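Local coordinates for protein CyaB (Pseudomonas aeruginosa, PDB 3R5G) that probably makes cyclic AMP from ATP as an adenylyl cyclase, represented here by its catalytic domain, one piece of a longer membrane protein, at residues G85-R89 with A151-L155. Sequence-based numbering, arbitrary orientation.
Sequences GIAMR and AGEIL
One face of the Arg89 guanidinium rests on the end of Ile154, whose CD1 sits over the centre of the group, 3.7 Å from Arg89 CZ. At the edge of the same group are the Gly152 carbonyl and a water molecule. Arg89 NH1 donates to Gly152 O over 2.9 Å; the N-H...O angle is 150°, and the donor lies 22° out of the carbonyl plane, a somewhat bent bond. NH1 also donates to the water, which accepts a second hydrogen bond from the backbone N of Ile154. One nitrogen thus reaches both ends of the short run from Gly152 to Ile154, directly at the carbonyl and through water at the amide. Arg89 gets there by an extended start, CG anti to the backbone N, followed by a bend at chi3 (65°) that lays the guanidinium across Ile154. The other terminal nitrogen, NH2, forms a salt bridge with Asp192 and a hydrogen bond to Val190 O, so polar partners hold the flat group at both terminal nitrogens and should restrict its rotation.

The contact illustrates how an arginine can combine apolar packing over one face with hydrogen bonds at its edge and a salt bridge through NH2. Past the guanidinium, Ile154 CD1 also lies against the bare helix backbone at Gly85 C (3.7 Å). Separately it meets Ile86 CG1 at 4.1 Å, the two isoleucines crossing at about a right angle. Gly152, in the loop before strand 154-157, has a positive phi; at its backbone angles a CB would crowd the carbonyl O of the preceding residue, so glycine suits the position.

Helix 74-100 here packs on the sheet of the cyclase catalytic domain, beside helix 29-50, which receives Ala87 and Met88. Strand 154-157 runs between parallel strand 109-116 and antiparallel strand 185-190, and Ile154 touches Met112, Ile114 and Val190 from these two neighbours.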
loop_
_atom_site.group_PDB
_atom_site.type_symbol
_atom_site.label_atom_id
_atom_site.label_comp_id
_atom_site.label_asym_id
_atom_site.label_seq_id
_atom_site.Cartn_x
_atom_site.Cartn_y
_atom_site.Cartn_z
ATOM N N GLY A 85 1.615 -18.459 -5.805
ATOM C CA GLY A 85 2.305 -18.177 -4.532
ATOM C C GLY A 85 3.229 -19.299 -4.089
ATOM O O GLY A 85 4.340 -18.991 -3.633
ATOM N N ILE A 86 2.799 -20.559 -4.270
ATOM C CA ILE A 86 3.647 -21.709 -3.958
ATOM C C ILE A 86 4.965 -21.624 -4.751
ATOM O O ILE A 86 6.078 -21.811 -4.225
ATOM C CB ILE A 86 2.956 -22.997 -4.173
ATOM C CG1 ILE A 86 1.867 -23.204 -3.072
ATOM C CG2 ILE A 86 3.959 -24.196 -4.250
ATOM C CD1 ILE A 86 0.837 -24.293 -3.432
ATOM N N ALA A 87 4.778 -21.309 -6.060
ATOM C CA ALA A 87 5.910 -21.191 -6.899
ATOM C C ALA A 87 6.844 -20.071 -6.551
ATOM O O ALA A 87 8.090 -20.189 -6.682
ATOM C CB ALA A 87 5.390 -21.050 -8.373
ATOM N N MET A 88 6.336 -18.895 -6.147
ATOM C CA MET A 88 7.147 -17.788 -5.726
ATOM C C MET A 88 7.913 -18.149 -4.474
ATOM O O MET A 88 9.079 -17.759 -4.366
ATOM C CB MET A 88 6.269 -16.556 -5.481
ATOM C CG MET A 88 5.657 -15.987 -6.778
ATOM S SD MET A 88 4.512 -14.665 -6.358
ATOM C CE MET A 88 4.392 -13.853 -7.964
ATOM N N ARG A 89 7.255 -18.823 -3.535
ATOM C CA ARG A 89 7.962 -19.193 -2.283
ATOM C C ARG A 89 9.100 -20.160 -2.624
ATOM O O ARG A 89 10.212 -20.033 -1.985
ATOM C CB ARG A 89 6.920 -19.801 -1.351
ATOM C CG ARG A 89 7.538 -20.268 -0.043
ATOM C CD ARG A 89 6.524 -20.529 1.057
ATOM N NE ARG A 89 5.681 -21.647 0.642
ATOM C CZ ARG A 89 4.574 -22.038 1.334
ATOM N NH1 ARG A 89 4.276 -21.350 2.474
ATOM N NH2 ARG A 89 3.827 -23.051 0.957
ATOM N N ALA A 151 6.703 -14.785 8.167
ATOM C CA ALA A 151 7.649 -15.089 7.128
ATOM C C ALA A 151 7.539 -16.514 6.632
ATOM O O ALA A 151 7.566 -17.491 7.445
ATOM C CB ALA A 151 9.090 -14.899 7.678
ATOM N N GLY A 152 7.455 -16.656 5.307
ATOM C CA GLY A 152 7.386 -17.961 4.718
ATOM C C GLY A 152 6.023 -18.584 4.589
ATOM O O GLY A 152 5.957 -19.752 4.131
ATOM N N GLU A 153 5.019 -17.858 4.988
ATOM C CA GLU A 153 3.646 -18.423 5.080
ATOM C C GLU A 153 2.806 -17.819 3.957
ATOM O O GLU A 153 3.041 -16.643 3.504
ATOM C CB GLU A 153 3.069 -17.947 6.412
ATOM C CG GLU A 153 1.790 -18.515 6.841
ATOM C CD GLU A 153 1.553 -18.150 8.331
ATOM O OE1 GLU A 153 1.456 -17.003 8.688
ATOM O OE2 GLU A 153 1.449 -19.075 9.164
ATOM N N ILE A 154 1.895 -18.642 3.451
ATOM C CA ILE A 154 0.877 -18.179 2.571
ATOM C C ILE A 154 -0.424 -18.364 3.334
ATOM O O ILE A 154 -0.906 -19.522 3.594
ATOM C CB ILE A 154 0.807 -19.068 1.321
ATOM C CG1 ILE A 154 2.097 -18.992 0.633
ATOM C CG2 ILE A 154 -0.327 -18.579 0.402
ATOM C CD1 ILE A 154 2.248 -19.948 -0.624
ATOM N N LEU A 155 -1.056 -17.258 3.608
ATOM C CA LEU A 155 -2.334 -17.300 4.357
ATOM C C LEU A 155 -3.496 -17.046 3.438
ATOM O O LEU A 155 -3.425 -16.069 2.613
ATOM C CB LEU A 155 -2.437 -16.242 5.462
ATOM C CG LEU A 155 -1.528 -16.443 6.665
ATOM C CD1 LEU A 155 -1.952 -15.472 7.802
ATOM C CD2 LEU A 155 -1.761 -17.852 7.204
HETATM O O HOH W 1 1.991 -21.468 4.386
#